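Local coordinates for protein Cel44C (Paenibacillus polymyxa, PDB 2YIH) that hydrolyses internal beta-1,4-glucosidic bonds of xyloglucan and cellulose-type glucans as a family 44 endo-glucanase and xyloglucanase, at residues Val108-Ala113 against Val213-Ala218; Ala491-Ile496 against Tyr511-Thr516. The protein carries 8 engineered substitutions. One frame throughout, in Å; residues are numbered along the deposited sequence.

Interaction 1: residues Val108-Ala113 against Val213-Ala218; sequences VTLPMA and VSLSKA
Leu215 points a single methyl, CD2, into the bend where strand 105-110 gives way to loop, and every close approach is made through it. The nearest partner is Met112, whose CG lies 3.7 Å from Leu215 CD2. Sulfur SD of Met112 is almost as near, at 3.8 Å from the same methyl, because CG and SD follow one another past it along an extended chain (chi2 177°); the bend at chi3 only carries CE off. A third neighbour is polar: Pro111 O sits 3.8 Å from Leu215 CD2, a plain van der Waals touch. Leu110 closes the group more loosely, its CB 4.2 Å from Leu215 CD2. With CG of Leu215 trans to the backbone nitrogen (chi1 173°), the side chain extends well out from the helix, which bridges a 7.3 Å gap between Leu215 CA and Met112 CA. In the TIM barrel of this glycosidase, strand 105-110 belongs to the inner ring of eight and helix 205-222 to the outer layer, and the leucine fills in between them beside Val159 of helix 159-170 and Leu184 of strand 181-184. Asp185 steadies the bend by accepting a hydrogen bond from Met112 N. Packing is close on this inner side of the helix. The side chain of Val213 starts out in the other direction, and Val213, Ser214 and Lys217 are partly open to solvent.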
# COMPACT_ATOMS: atom_id res chain seq x y z
N VAL A 108 -11.21 -4.35 -0.01
CA VAL A 108 -11.50 -5.76 0.22
C VAL A 108 -11.16 -6.60 -1.04
O VAL A 108 -11.65 -6.35 -2.14
CB VAL A 108 -13.01 -5.90 0.54
CG1 VAL A 108 -13.44 -7.37 0.63
CG2 VAL A 108 -13.35 -5.14 1.86
N THR A 109 -10.33 -7.61 -0.87
CA THR A 109 -9.97 -8.48 -1.99
C THR A 109 -11.10 -9.46 -2.30
O THR A 109 -11.69 -10.05 -1.37
CB THR A 109 -8.70 -9.26 -1.63
OG1 THR A 109 -7.66 -8.31 -1.38
CG2 THR A 109 -8.23 -10.20 -2.77
N LEU A 110 -11.27 -9.72 -3.59
CA LEU A 110 -12.27 -10.70 -4.10
C LEU A 110 -11.48 -11.77 -4.81
O LEU A 110 -10.36 -11.52 -5.27
CB LEU A 110 -13.21 -10.01 -5.10
CG LEU A 110 -14.05 -8.88 -4.47
CD1 LEU A 110 -14.96 -8.29 -5.53
CD2 LEU A 110 -14.89 -9.45 -3.33
N PRO A 111 -12.04 -12.99 -4.89
CA PRO A 111 -11.23 -14.11 -5.42
C PRO A 111 -11.31 -14.20 -6.96
O PRO A 111 -12.41 -14.05 -7.52
CB PRO A 111 -11.91 -15.36 -4.81
CG PRO A 111 -13.38 -14.93 -4.69
CD PRO A 111 -13.33 -13.43 -4.31
N MET A 112 -10.20 -14.55 -7.62
CA MET A 112 -10.20 -14.64 -9.08
C MET A 112 -9.39 -15.83 -9.60
O MET A 112 -9.40 -16.13 -10.79
CB MET A 112 -9.69 -13.29 -9.65
CG MET A 112 -10.18 -12.97 -11.01
SD MET A 112 -9.61 -11.36 -11.60
CE MET A 112 -7.83 -11.48 -11.38
N ALA A 113 -8.65 -16.52 -8.73
CA ALA A 113 -7.81 -17.61 -9.20
C ALA A 113 -8.64 -18.82 -9.60
O ALA A 113 -8.16 -19.65 -10.39
CB ALA A 113 -6.72 -17.98 -8.13
N VAL A 213 -11.77 -8.72 -16.41
CA VAL A 213 -12.96 -8.11 -17.02
C VAL A 213 -14.23 -8.78 -16.54
O VAL A 213 -15.18 -8.11 -16.15
CB VAL A 213 -12.88 -8.18 -18.56
CG1 VAL A 213 -14.26 -7.83 -19.22
CG2 VAL A 213 -11.74 -7.28 -19.02
N SER A 214 -14.22 -10.12 -16.48
CA SER A 214 -15.41 -10.84 -15.99
C SER A 214 -15.76 -10.49 -14.53
O SER A 214 -16.92 -10.28 -14.20
CB SER A 214 -15.23 -12.36 -16.13
OG SER A 214 -16.39 -13.02 -15.64
N LEU A 215 -14.75 -10.42 -13.67
CA LEU A 215 -15.02 -10.18 -12.24
C LEU A 215 -15.42 -8.70 -12.06
O LEU A 215 -16.39 -8.40 -11.35
CB LEU A 215 -13.78 -10.51 -11.39
CG LEU A 215 -13.86 -10.15 -9.90
CD1 LEU A 215 -15.12 -10.69 -9.23
CD2 LEU A 215 -12.55 -10.70 -9.22
N SER A 216 -14.72 -7.80 -12.75
CA SER A 216 -14.99 -6.37 -12.59
C SER A 216 -16.40 -6.07 -13.05
O SER A 216 -17.15 -5.38 -12.35
CB SER A 216 -14.00 -5.51 -13.39
OG SER A 216 -14.22 -4.14 -13.06
N LYS A 217 -16.81 -6.64 -14.19
CA LYS A 217 -18.21 -6.45 -14.64
C LYS A 217 -19.22 -6.88 -13.60
O LYS A 217 -20.21 -6.18 -13.37
CB LYS A 217 -18.47 -7.24 -15.92
CG LYS A 217 -17.83 -6.57 -17.10
CD LYS A 217 -17.75 -7.56 -18.26
CE LYS A 217 -19.07 -8.22 -18.56
NZ LYS A 217 -18.93 -8.99 -19.86
N ALA A 218 -18.98 -8.04 -13.00
CA ALA A 218 -19.91 -8.55 -12.00
C ALA A 218 -20.02 -7.63 -10.80
O ALA A 218 -21.09 -7.46 -10.26
CB ALA A 218 -19.53 -9.97 -11.55

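Interaction 2: residues Ala491-Ile496 against Tyr511-Thr516; sequences APITQI and YHIVLT
In Ile493 the CG1 branch stands trans to the residue's own carbonyl carbon (chi1 -67°), and chi2 of 151° then carries CD1 to strand 509-516. Ile513 has a similar first torsion, -59°, but there it is the other branch that matters: CG2, set opposite the backbone nitrogen, is the methyl that receives the neighbour. Ile493 CD1 comes within 3.6 Å of Ile513 CG2, the two side chains crossing at roughly a right angle. Leu515 leaves its backbone obliquely, yet its end swings closer, and its CD2 methyl serves two isoleucines at once. Ile496 CD1 reaches to 3.8 Å from Leu515 CD2, methyl to methyl, and Ile493 CD1 lies more loosely at 4.3 Å from that same Leu515 CD2.

No hydrogen bond joins the two segments, and even the nearest alpha carbons, Ile493 CA and Leu515 CA, are 8.3 Å apart. The reason is strand 474-481, which runs between them: Gly475 bonds through its backbone to Ile493, while Trp478 and Lys476 do so to His512 and Val514. Ile493 therefore reaches across the intervening strand over one face of the sheet, where Val477 also packs on it, while Ile496 comes in from the loop beyond the edge strand. Phe501 of strand 500-505 touches both Ile493 and Leu515 and helps to close this apolar layer. His512 instead sends its ring to Tyr411 and His448, and its ND1 is hydrogen-bonded to Leu407 O. At the margin, Ala491, Pro492 and Thr494 are exposed. Such an apolar layer, bridging next-but-one strands and completed by a loop residue and a more distant strand, belongs to the interior of the beta-sandwich domain that accompanies the barrel in family 44 glycosidases.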
# COMPACT_ATOMS: atom_id res chain seq x y z
N ALA A 491 12.93 20.38 21.92
CA ALA A 491 13.03 21.82 22.21
C ALA A 491 12.34 22.68 21.14
O ALA A 491 12.51 22.44 19.94
CB ALA A 491 14.52 22.25 22.36
N PRO A 492 11.57 23.68 21.58
CA PRO A 492 10.83 24.53 20.66
C PRO A 492 11.73 25.45 19.87
O PRO A 492 12.93 25.60 20.17
CB PRO A 492 9.93 25.35 21.57
CG PRO A 492 10.74 25.48 22.84
CD PRO A 492 11.43 24.14 22.98
N ILE A 493 11.14 26.06 18.85
CA ILE A 493 11.76 27.11 18.07
C ILE A 493 11.10 28.40 18.58
O ILE A 493 9.90 28.63 18.39
CB ILE A 493 11.53 26.87 16.57
CG1 ILE A 493 12.29 25.60 16.14
CG2 ILE A 493 12.00 28.05 15.73
CD1 ILE A 493 11.63 24.89 14.98
N THR A 494 11.84 29.14 19.41
CA THR A 494 11.20 30.18 20.23
C THR A 494 11.32 31.55 19.58
O THR A 494 10.59 32.48 19.94
CB THR A 494 11.82 30.30 21.63
OG1 THR A 494 13.18 30.70 21.50
CG2 THR A 494 11.76 28.96 22.38
N GLN A 495 12.27 31.68 18.66
CA GLN A 495 12.49 32.91 17.91
C GLN A 495 12.86 32.60 16.45
O GLN A 495 13.79 31.85 16.17
N ILE A 496 12.09 33.18 15.54
CA ILE A 496 12.34 33.08 14.11
C ILE A 496 12.43 34.50 13.58
O ILE A 496 11.59 35.31 13.89
CB ILE A 496 11.15 32.36 13.41
CG1 ILE A 496 10.95 30.98 14.05
CG2 ILE A 496 11.38 32.25 11.91
CD1 ILE A 496 9.83 30.16 13.43
N TYR A 511 12.30 14.59 12.77
CA TYR A 511 11.45 15.55 13.49
C TYR A 511 10.27 15.96 12.62
O TYR A 511 10.40 16.04 11.37
CB TYR A 511 12.20 16.86 13.81
CG TYR A 511 13.37 16.75 14.79
CD1 TYR A 511 13.17 16.28 16.09
CD2 TYR A 511 14.64 17.25 14.43
CE1 TYR A 511 14.22 16.24 17.00
CE2 TYR A 511 15.72 17.18 15.33
CZ TYR A 511 15.48 16.68 16.62
OH TYR A 511 16.53 16.62 17.50
N HIS A 512 9.17 16.30 13.30
CA HIS A 512 8.04 17.01 12.71
C HIS A 512 8.00 18.37 13.39
O HIS A 512 7.82 18.47 14.61
CB HIS A 512 6.73 16.26 12.99
CG HIS A 512 5.51 16.79 12.26
ND1 HIS A 512 4.49 15.96 11.87
CD2 HIS A 512 5.13 18.04 11.90
CE1 HIS A 512 3.52 16.67 11.30
NE2 HIS A 512 3.88 17.94 11.32
N ILE A 513 8.27 19.40 12.60
CA ILE A 513 8.24 20.80 13.07
C ILE A 513 6.93 21.48 12.64
O ILE A 513 6.55 21.36 11.48
CB ILE A 513 9.41 21.57 12.47
CG1 ILE A 513 10.74 20.89 12.89
CG2 ILE A 513 9.38 23.05 12.87
CD1 ILE A 513 11.97 21.37 12.14
N VAL A 514 6.25 22.13 13.57
CA VAL A 514 4.98 22.82 13.27
C VAL A 514 5.19 24.30 13.57
O VAL A 514 5.40 24.68 14.73
CB VAL A 514 3.79 22.26 14.08
CG1 VAL A 514 2.49 23.01 13.73
CG2 VAL A 514 3.62 20.71 13.85
N LEU A 515 5.23 25.11 12.52
CA LEU A 515 5.47 26.56 12.66
C LEU A 515 4.15 27.31 12.62
O LEU A 515 3.21 26.89 11.94
CB LEU A 515 6.36 27.04 11.53
CG LEU A 515 7.67 26.28 11.42
CD1 LEU A 515 8.33 26.62 10.11
CD2 LEU A 515 8.56 26.67 12.57
N THR A 516 4.05 28.37 13.42
CA THR A 516 2.83 29.15 13.50
C THR A 516 3.12 30.65 13.32
O THR A 516 4.25 31.11 13.54
CB THR A 516 2.11 28.93 14.84
OG1 THR A 516 0.92 29.75 14.87
CG2 THR A 516 3.00 29.33 15.99

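Interaction 1 belongs to the catalytic TIM barrel and interaction 2 to the beta-sandwich domain, so they share no sheet or helix. Their centres are 49 Å apart on opposite sides of the chain's centre, and their nearest atoms remain about 28 Å from each other. Along the chain they follow in series, 108-218 being complete long before 491 is reached. The sandwich is nevertheless built from both termini: strand 9-22 enters its sheet before the barrel strands begin, and the chain returns to it from strand 421-427 onward. The bound calcium is about 12 Å from the side chain of Pro111, whereas interaction 2 lies away from the annotated metal and glycan sites.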